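Side-chain contacts in molybdopterin biosynthesis enzyme, MoaB (Thermus thermophilus, PDB 3MCH), which probably binds molybdopterin and takes part in the biosynthesis of the molybdenum cofactor: residues E28-G32 against G33-V37; R77-T80 against P81-T84; L95-L98 against M99-V102; S131-G134 against A135-L139. All blocks are in the same frame, centred on the assembly; numbering follows the deposited sequence.

Contact 1 of 4, residues E28-G32 against G33-V37; sequences EVLAG and GPFEV
Leu30 lays its CD2 methyl over one face of the Phe35 ring. Leu30 CD2 is 3.9 Å from the centroid of the Phe35 ring and 18° off the ring normal, a CH-pi contact. The methyl is displaced toward the rim of the ring. Its nearest ring atom is Phe35 CD2, 3.7 Å from Leu30 CD2. The two side chains cross at about a right angle. Phe35 CG stands beside its backbone N and anti to the carbonyl carbon (chi1 -54°), which brings the ring against Leu30. Pro34 CG lies over the opposite face, 4.3 Å above the plane of the Phe35 ring. The ring is thus held between a proline and a leucine methyl. The other branch of the leucine touches more loosely, with Leu30 CD1 4.4 Å from Val37 CG2.

The backbone closes the corner. Gly33 N donates to Leu30 O at 2.9 Å and completes a type II beta turn from Leu30 to Gly33. Gly32 has positive phi, where a CB would jam against the carbonyl oxygen before it. A CB on Gly33 would clash with Phe35 CD2. A water donates to Gly33 O at 2.8 Å and accepts a weak bond from Gly32 N. Pro34 then centres an inverse gamma turn.

Leu139 of helix 132-142 packs on Leu30. Leu146 and Leu150 of helix 146-154 pack on Phe35. This is the helix-to-strand connection of a beta-alpha-beta unit, in which helix 21-30 links the parallel strands 2-9 and 35-43 of the alpha/beta fold.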
loop_
_atom_site.group_PDB
_atom_site.type_symbol
_atom_site.label_atom_id
_atom_site.label_comp_id
_atom_site.label_asym_id
_atom_site.label_seq_id
_atom_site.Cartn_x
_atom_site.Cartn_y
_atom_site.Cartn_z
ATOM N N GLU B 28 25.293 5.215 -9.498
ATOM C CA GLU B 28 26.071 4.036 -9.126
ATOM C C GLU B 28 25.225 2.767 -9.094
ATOM O O GLU B 28 25.658 1.710 -9.549
ATOM C CB GLU B 28 26.721 4.246 -7.757
ATOM C CG GLU B 28 27.535 5.526 -7.657
ATOM C CD GLU B 28 28.238 5.675 -6.320
ATOM O OE1 GLU B 28 27.581 5.489 -5.270
ATOM O OE2 GLU B 28 29.446 5.992 -6.321
ATOM N N VAL B 29 24.021 2.870 -8.547
ATOM C CA VAL B 29 23.141 1.713 -8.472
ATOM C C VAL B 29 22.791 1.206 -9.866
ATOM O O VAL B 29 22.754 -0.002 -10.109
ATOM C CB VAL B 29 21.827 2.053 -7.732
ATOM C CG1 VAL B 29 20.888 0.848 -7.755
ATOM C CG2 VAL B 29 22.129 2.460 -6.298
ATOM N N LEU B 30 22.547 2.139 -10.779
ATOM C CA LEU B 30 22.166 1.809 -12.148
ATOM C C LEU B 30 23.315 1.297 -13.010
ATOM O O LEU B 30 23.097 0.527 -13.950
ATOM C CB LEU B 30 21.542 3.037 -12.811
ATOM C CG LEU B 30 20.317 3.622 -12.106
ATOM C CD1 LEU B 30 19.917 4.929 -12.782
ATOM C CD2 LEU B 30 19.175 2.612 -12.152
ATOM N N ALA B 31 24.529 1.729 -12.688
ATOM C CA ALA B 31 25.723 1.339 -13.430
ATOM C C ALA B 31 25.767 -0.154 -13.749
ATOM O O ALA B 31 25.613 -0.996 -12.866
ATOM C CB ALA B 31 26.973 1.744 -12.647
ATOM N N GLY B 32 25.972 -0.469 -15.026
ATOM C CA GLY B 32 26.041 -1.856 -15.446
ATOM C C GLY B 32 24.725 -2.423 -15.941
ATOM O O GLY B 32 24.711 -3.371 -16.727
ATOM N N GLY B 33 23.619 -1.847 -15.480
ATOM C CA GLY B 33 22.310 -2.323 -15.892
ATOM C C GLY B 33 21.846 -1.713 -17.200
ATOM O O GLY B 33 22.524 -0.839 -17.750
ATOM N N PRO B 34 20.689 -2.154 -17.726
ATOM C CA PRO B 34 20.131 -1.649 -18.984
ATOM C C PRO B 34 19.587 -0.242 -18.808
ATOM O O PRO B 34 18.429 0.037 -19.127
ATOM C CB PRO B 34 19.036 -2.660 -19.297
ATOM C CG PRO B 34 18.517 -2.998 -17.937
ATOM C CD PRO B 34 19.807 -3.182 -17.143
ATOM N N PHE B 35 20.443 0.639 -18.301
ATOM C CA PHE B 35 20.065 2.018 -18.042
ATOM C C PHE B 35 21.074 3.013 -18.590
ATOM O O PHE B 35 22.282 2.775 -18.562
ATOM C CB PHE B 35 19.955 2.256 -16.532
ATOM C CG PHE B 35 19.044 1.296 -15.831
ATOM C CD1 PHE B 35 17.664 1.375 -15.997
ATOM C CD2 PHE B 35 19.568 0.294 -15.015
ATOM C CE1 PHE B 35 16.813 0.470 -15.360
ATOM C CE2 PHE B 35 18.725 -0.617 -14.373
ATOM C CZ PHE B 35 17.346 -0.529 -14.547
ATOM N N GLU B 36 20.565 4.130 -19.088
ATOM C CA GLU B 36 21.415 5.203 -19.572
ATOM C C GLU B 36 20.774 6.493 -19.075
ATOM O O GLU B 36 19.610 6.784 -19.374
ATOM C CB GLU B 36 21.543 5.174 -21.103
ATOM C CG GLU B 36 20.250 5.144 -21.885
ATOM C CD GLU B 36 20.484 4.900 -23.369
ATOM O OE1 GLU B 36 21.654 4.686 -23.764
ATOM O OE2 GLU B 36 19.499 4.919 -24.140
ATOM N N VAL B 37 21.525 7.236 -18.268
ATOM C CA VAL B 37 21.032 8.483 -17.703
ATOM C C VAL B 37 21.072 9.547 -18.783
ATOM O O VAL B 37 22.147 10.020 -19.172
ATOM C CB VAL B 37 21.883 8.915 -16.490
ATOM C CG1 VAL B 37 21.377 10.241 -15.934
ATOM C CG2 VAL B 37 21.816 7.834 -15.410
HETATM O O HOH W 1 24.791 0.801 -17.824
#

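Contact 2 of 4, residues R77-T80 against P81-T84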
loop_
_atom_site.group_PDB
_atom_site.type_symbol
_atom_site.label_atom_id
_atom_site.label_comp_id
_atom_site.label_asym_id
_atom_site.label_seq_id
_atom_site.Cartn_x
_atom_site.Cartn_y
_atom_site.Cartn_z
ATOM N N ARG B 77 6.843 20.554 4.165
ATOM C CA ARG B 77 7.376 21.068 2.909
ATOM C C ARG B 77 7.592 19.960 1.877
ATOM O O ARG B 77 7.622 20.222 0.673
ATOM C CB ARG B 77 8.689 21.817 3.155
ATOM C CG ARG B 77 9.165 22.624 1.953
ATOM C CD ARG B 77 9.363 24.092 2.309
ATOM N NE ARG B 77 9.701 24.899 1.138
ATOM C CZ ARG B 77 8.881 25.111 0.112
ATOM N NH1 ARG B 77 7.666 24.577 0.109
ATOM N NH2 ARG B 77 9.274 25.856 -0.913
ATOM N N ASP B 78 7.738 18.724 2.351
ATOM C CA ASP B 78 7.936 17.581 1.460
ATOM C C ASP B 78 6.629 17.247 0.751
ATOM O O ASP B 78 5.765 16.579 1.318
ATOM C CB ASP B 78 8.400 16.356 2.251
ATOM C CG ASP B 78 9.676 16.608 3.025
ATOM O OD1 ASP B 78 10.634 17.149 2.437
ATOM O OD2 ASP B 78 9.725 16.256 4.221
ATOM N N ARG B 79 6.490 17.703 -0.488
ATOM C CA ARG B 79 5.271 17.449 -1.246
ATOM C C ARG B 79 5.522 16.761 -2.583
ATOM O O ARG B 79 4.675 16.793 -3.479
ATOM C CB ARG B 79 4.513 18.762 -1.463
ATOM C CG ARG B 79 3.942 19.342 -0.175
ATOM C CD ARG B 79 3.263 20.688 -0.398
ATOM N NE ARG B 79 4.226 21.752 -0.664
ATOM C CZ ARG B 79 3.908 23.037 -0.798
ATOM N NH1 ARG B 79 2.644 23.429 -0.694
ATOM N NH2 ARG B 79 4.857 23.934 -1.029
ATOM N N THR B 80 6.681 16.127 -2.715
ATOM C CA THR B 80 7.016 15.434 -3.955
ATOM C C THR B 80 6.003 14.339 -4.283
ATOM O O THR B 80 5.637 14.160 -5.443
ATOM C CB THR B 80 8.432 14.823 -3.883
ATOM O OG1 THR B 80 9.387 15.874 -3.693
ATOM C CG2 THR B 80 8.768 14.082 -5.179
ATOM N N PRO B 81 5.535 13.587 -3.268
ATOM C CA PRO B 81 4.557 12.528 -3.550
ATOM C C PRO B 81 3.246 13.092 -4.083
ATOM O O PRO B 81 2.692 12.581 -5.054
ATOM C CB PRO B 81 4.381 11.844 -2.194
ATOM C CG PRO B 81 5.710 12.039 -1.547
ATOM C CD PRO B 81 6.001 13.495 -1.874
ATOM N N GLU B 82 2.750 14.148 -3.442
ATOM C CA GLU B 82 1.504 14.773 -3.876
ATOM C C GLU B 82 1.629 15.318 -5.289
ATOM O O GLU B 82 0.739 15.130 -6.115
ATOM C CB GLU B 82 1.106 15.914 -2.932
ATOM C CG GLU B 82 0.654 15.467 -1.554
ATOM C CD GLU B 82 1.775 15.467 -0.534
ATOM O OE1 GLU B 82 2.831 14.856 -0.800
ATOM O OE2 GLU B 82 1.595 16.081 0.539
ATOM N N ALA B 83 2.733 15.999 -5.565
ATOM C CA ALA B 83 2.952 16.572 -6.887
ATOM C C ALA B 83 3.000 15.480 -7.947
ATOM O O ALA B 83 2.465 15.635 -9.046
ATOM C CB ALA B 83 4.245 17.377 -6.904
ATOM N N THR B 84 3.637 14.367 -7.605
ATOM C CA THR B 84 3.766 13.250 -8.526
ATOM C C THR B 84 2.444 12.535 -8.779
ATOM O O THR B 84 2.079 12.294 -9.930
ATOM C CB THR B 84 4.794 12.223 -8.000
ATOM O OG1 THR B 84 6.058 12.866 -7.818
ATOM C CG2 THR B 84 4.951 11.071 -8.987
HETATM O O HOH W 2 3.566 16.510 2.867
#
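Thr80 O is gripped twice by Thr84. The hydroxyl Thr84 OG1 donates to Thr80 O at 2.7 Å, and the backbone Thr84 N donates to Thr80 O at 3.0 Å. The two donors come from opposite faces of the carbonyl plane. Thr84 OG1 sits beside its own backbone N (chi1 -58°), which aims it back one turn. Thr84 OG1 is also hydrogen-bonded to Asn127 ND2 of strand 123-128. A valine in place of Thr84 would probably cost Thr80 O its hydroxyl donor and leave Asn127 ND2 without this partner. The Thr80 hydroxyl goes another way, to Gly70 O.

One residue earlier, Ala83 N bonds to Arg79 O at 3.0 Å in a nearly straight line (167°). The bend of Glu82 at chi2 (94°) folds its carboxylate back beside the Arg79 backbone. Glu82 OE1 comes within 3.6 Å of Arg79 CA and makes a salt bridge to Arg114. A water donates to Asp78 O at 2.7 Å and to Glu82 OE2 at 3.1 Å. Arg79 and Glu82 cross at about a right angle, but their charged ends do not meet.

This is the first turn of helix 80-85, with Arg79 at the N-cap. It follows the glycine-rich loop of Gly70 and Gly71, a sequence signature of this family of molybdenum-cofactor biosynthesis proteins.

Contact 3 of 4, residues L95-L98 against M99-V102; sequences LAEL and MRLV
Helix 93-99 ends in a Schellman motif: Leu101 takes positive phi, Leu101 N bonds to Leu98 O at 2.9 Å, and Val102 N bonds weakly to Glu97 O at 3.5 Å. Glu97 O also accepts from Arg100 N, at 3.1 Å. That donor lies above the carbonyl plane.

Arg100 folds back along the helix. Its chain bends at chi3 (-81°) and lays one face of the guanidinium over Ala96 O, with Arg100 CZ 3.6 Å from Ala96 O. Arg100 NH2 also passes Ala96 CB at 3.9 Å. Across the trimer, Arg100 NH2 makes a salt bridge to Glu97 of the third subunit, and Glu97 makes one to Arg100 of the second subunit. Arg100 NH1 bonds to Ser113 O. A leucine in place of Arg100 would probably leave Glu97 of the third subunit without its mate and Ser113 O without this donor.

Val102 packs on Val102 of the second subunit. Within the chain its CG2 methyl meets Glu97 O at 3.3 Å. Met99 also folds back along the helix, and its bend at chi3 brings Met99 CE within 3.8 Å of Ala96 CA.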
loop_
_atom_site.group_PDB
_atom_site.type_symbol
_atom_site.label_atom_id
_atom_site.label_comp_id
_atom_site.label_asym_id
_atom_site.label_seq_id
_atom_site.Cartn_x
_atom_site.Cartn_y
_atom_site.Cartn_z
ATOM N N LEU B 95 5.937 -1.023 -5.932
ATOM C CA LEU B 95 7.259 -0.406 -5.998
ATOM C C LEU B 95 7.449 0.580 -4.850
ATOM O O LEU B 95 8.555 0.732 -4.331
ATOM C CB LEU B 95 7.456 0.286 -7.355
ATOM C CG LEU B 95 7.595 -0.681 -8.536
ATOM C CD1 LEU B 95 7.697 0.086 -9.855
ATOM C CD2 LEU B 95 8.840 -1.544 -8.322
ATOM N N ALA B 96 6.367 1.246 -4.451
ATOM C CA ALA B 96 6.431 2.188 -3.337
ATOM C C ALA B 96 6.758 1.386 -2.073
ATOM O O ALA B 96 7.501 1.844 -1.208
ATOM C CB ALA B 96 5.093 2.918 -3.184
ATOM N N GLU B 97 6.206 0.180 -1.980
ATOM C CA GLU B 97 6.454 -0.692 -0.830
ATOM C C GLU B 97 7.915 -1.153 -0.837
ATOM O O GLU B 97 8.570 -1.200 0.204
ATOM C CB GLU B 97 5.514 -1.904 -0.887
ATOM C CG GLU B 97 4.047 -1.514 -0.846
ATOM C CD GLU B 97 3.104 -2.636 -1.248
ATOM O OE1 GLU B 97 3.558 -3.627 -1.860
ATOM O OE2 GLU B 97 1.891 -2.513 -0.962
ATOM N N LEU B 98 8.433 -1.491 -2.013
ATOM C CA LEU B 98 9.821 -1.933 -2.092
ATOM C C LEU B 98 10.754 -0.818 -1.644
ATOM O O LEU B 98 11.735 -1.067 -0.936
ATOM C CB LEU B 98 10.178 -2.363 -3.521
ATOM C CG LEU B 98 9.546 -3.659 -4.038
ATOM C CD1 LEU B 98 10.056 -3.941 -5.440
ATOM C CD2 LEU B 98 9.886 -4.817 -3.103
ATOM N N MET B 99 10.449 0.417 -2.039
ATOM C CA MET B 99 11.300 1.545 -1.667
ATOM C C MET B 99 11.290 1.828 -0.164
ATOM O O MET B 99 12.196 2.484 0.355
ATOM C CB MET B 99 10.901 2.799 -2.452
ATOM C CG MET B 99 11.227 2.696 -3.938
ATOM S SD MET B 99 10.989 4.225 -4.874
ATOM C CE MET B 99 9.190 4.308 -4.896
ATOM N N ARG B 100 10.271 1.333 0.533
ATOM C CA ARG B 100 10.190 1.514 1.980
ATOM C C ARG B 100 10.869 0.342 2.686
ATOM O O ARG B 100 10.885 0.275 3.917
ATOM C CB ARG B 100 8.732 1.623 2.439
ATOM C CG ARG B 100 8.127 3.001 2.260
ATOM C CD ARG B 100 6.774 3.109 2.955
ATOM N NE ARG B 100 5.677 2.536 2.177
ATOM C CZ ARG B 100 5.082 3.154 1.161
ATOM N NH1 ARG B 100 5.480 4.367 0.790
ATOM N NH2 ARG B 100 4.072 2.570 0.530
ATOM N N LEU B 101 11.411 -0.580 1.893
ATOM C CA LEU B 101 12.119 -1.758 2.407
ATOM C C LEU B 101 11.248 -2.589 3.348
ATOM O O LEU B 101 11.741 -3.171 4.319
ATOM C CB LEU B 101 13.388 -1.316 3.147
ATOM C CG LEU B 101 14.270 -0.275 2.448
ATOM C CD1 LEU B 101 15.479 0.055 3.332
ATOM C CD2 LEU B 101 14.718 -0.803 1.093
ATOM N N VAL B 102 9.958 -2.659 3.042
ATOM C CA VAL B 102 8.999 -3.386 3.873
ATOM C C VAL B 102 9.329 -4.855 4.105
ATOM O O VAL B 102 9.513 -5.623 3.160
ATOM C CB VAL B 102 7.571 -3.306 3.278
ATOM C CG1 VAL B 102 6.578 -3.994 4.205
ATOM C CG2 VAL B 102 7.178 -1.862 3.067
#

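Contact 4 of 4, residues S131-G134 against A135-L139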
loop_
_atom_site.group_PDB
_atom_site.type_symbol
_atom_site.label_atom_id
_atom_site.label_comp_id
_atom_site.label_asym_id
_atom_site.label_seq_id
_atom_site.Cartn_x
_atom_site.Cartn_y
_atom_site.Cartn_z
ATOM N N SER B 131 18.190 11.343 0.898
ATOM C CA SER B 131 19.578 11.148 1.318
ATOM C C SER B 131 20.278 10.138 0.417
ATOM O O SER B 131 19.635 9.276 -0.183
ATOM C CB SER B 131 19.642 10.662 2.767
ATOM O OG SER B 131 19.230 9.312 2.883
ATOM N N PRO B 132 21.610 10.241 0.295
ATOM C CA PRO B 132 22.355 9.305 -0.550
ATOM C C PRO B 132 22.094 7.861 -0.128
ATOM O O PRO B 132 21.827 6.998 -0.966
ATOM C CB PRO B 132 23.807 9.723 -0.327
ATOM C CG PRO B 132 23.693 11.193 -0.088
ATOM C CD PRO B 132 22.504 11.280 0.839
ATOM N N LYS B 133 22.166 7.607 1.175
ATOM C CA LYS B 133 21.933 6.266 1.701
ATOM C C LYS B 133 20.499 5.813 1.443
ATOM O O LYS B 133 20.268 4.682 1.020
ATOM C CB LYS B 133 22.212 6.225 3.207
ATOM C CG LYS B 133 21.909 4.874 3.844
ATOM C CD LYS B 133 22.165 4.877 5.346
ATOM C CE LYS B 133 21.828 3.521 5.953
ATOM N NZ LYS B 133 22.143 3.455 7.406
ATOM N N GLY B 134 19.545 6.704 1.701
ATOM C CA GLY B 134 18.142 6.384 1.499
ATOM C C GLY B 134 17.796 6.068 0.054
ATOM O O GLY B 134 17.160 5.051 -0.234
ATOM N N ALA B 135 18.200 6.947 -0.858
ATOM C CA ALA B 135 17.939 6.746 -2.280
ATOM C C ALA B 135 18.584 5.447 -2.740
ATOM O O ALA B 135 17.994 4.672 -3.496
ATOM C CB ALA B 135 18.496 7.916 -3.084
ATOM N N ARG B 136 19.800 5.200 -2.269
ATOM C CA ARG B 136 20.529 3.997 -2.645
ATOM C C ARG B 136 19.815 2.713 -2.244
ATOM O O ARG B 136 19.612 1.818 -3.069
ATOM C CB ARG B 136 21.926 4.017 -2.021
ATOM C CG ARG B 136 22.817 2.865 -2.446
ATOM C CD ARG B 136 24.151 2.897 -1.700
ATOM N NE ARG B 136 24.804 4.203 -1.787
ATOM C CZ ARG B 136 25.107 4.959 -0.737
ATOM N NH1 ARG B 136 24.819 4.546 0.491
ATOM N NH2 ARG B 136 25.703 6.130 -0.914
ATOM N N GLU B 137 19.434 2.617 -0.974
ATOM C CA GLU B 137 18.765 1.419 -0.490
ATOM C C GLU B 137 17.408 1.206 -1.151
ATOM O O GLU B 137 17.055 0.081 -1.496
ATOM C CB GLU B 137 18.602 1.475 1.031
ATOM C CG GLU B 137 19.918 1.564 1.779
ATOM C CD GLU B 137 19.776 1.195 3.242
ATOM O OE1 GLU B 137 18.810 1.657 3.885
ATOM O OE2 GLU B 137 20.636 0.445 3.747
ATOM N N SER B 138 16.654 2.285 -1.327
ATOM C CA SER B 138 15.346 2.176 -1.957
ATOM C C SER B 138 15.470 1.748 -3.417
ATOM O O SER B 138 14.673 0.945 -3.903
ATOM C CB SER B 138 14.595 3.511 -1.876
ATOM O OG SER B 138 14.315 3.852 -0.533
ATOM N N LEU B 139 16.468 2.274 -4.119
ATOM C CA LEU B 139 16.636 1.925 -5.523
ATOM C C LEU B 139 17.164 0.499 -5.681
ATOM O O LEU B 139 16.767 -0.217 -6.599
ATOM C CB LEU B 139 17.565 2.933 -6.222
ATOM C CG LEU B 139 17.752 2.765 -7.735
ATOM C CD1 LEU B 139 16.410 2.829 -8.459
ATOM C CD2 LEU B 139 18.679 3.863 -8.249
#
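This is a local contact along the first turns of helix 132-142, beginning at its N-cap residue. Ser131 holds that position. Its OG accepts from Gly134 N at 2.9 Å with an N-H...O angle of 148°. Ser131 O then takes Ala135 N at 2.8 Å in an almost linear bond. Gly134 matters to the cap, because a CB there would clash with Ser131 OG. The following turn is regular: Glu137 N and Ser138 N bond to Lys133 O and Gly134 O, each at 3.0 Å.

A serine N-cap followed by a proline in the first turn is a common helix start. Here it begins the helix that follows strand 123-128 in the alpha/beta fold. Pro132 rests on Thr21 and Thr22 of helix 21-30, and Ala135 packs on Thr22 and Ile26.

Arg136 CG is anti to the backbone N (chi1 -175°), and a bend at chi3 swings the guanidinium back over Pro132. One guanidinium face covers Pro132 O, with Arg136 CZ 3.9 Å from that oxygen. Arg136 NH1 approaches Lys133 CA at 3.6 Å.

Lys133 and Glu137 lie side by side and point the same way. The lysine CE methylene lies against the carboxylate, with Lys133 CE 4.0 Å from Glu137 OE2. The charges themselves stay apart, with Lys133 NZ 5.0 Å from Glu137 OE2. Glu137 OE1 instead bonds to the hydroxyl of Thr107.

In the fold
Contact 4 touches two of the others. Toward contact 1, Val29 CB packs on Leu139 CD2 at 3.7 Å, which joins helix 21-30 to helix 132-142. Toward contact 3, Ser138 OG and Met99 O are 2.7 Å apart, a probable hydrogen bond that ties helix 132-142 to the end of helix 93-99. Contacts 1 and 3 do not meet; their centres are about 20 Å apart. Contact 2 stands alone, its centre about 17 Å from that of contact 3 and 26 Å from that of contact 1, on the opposite side of the chain's centre. Contact 3 reaches two other subunits, while no other chain touches contacts 1 or 4. All four lie within the probable molybdopterin-binding domain.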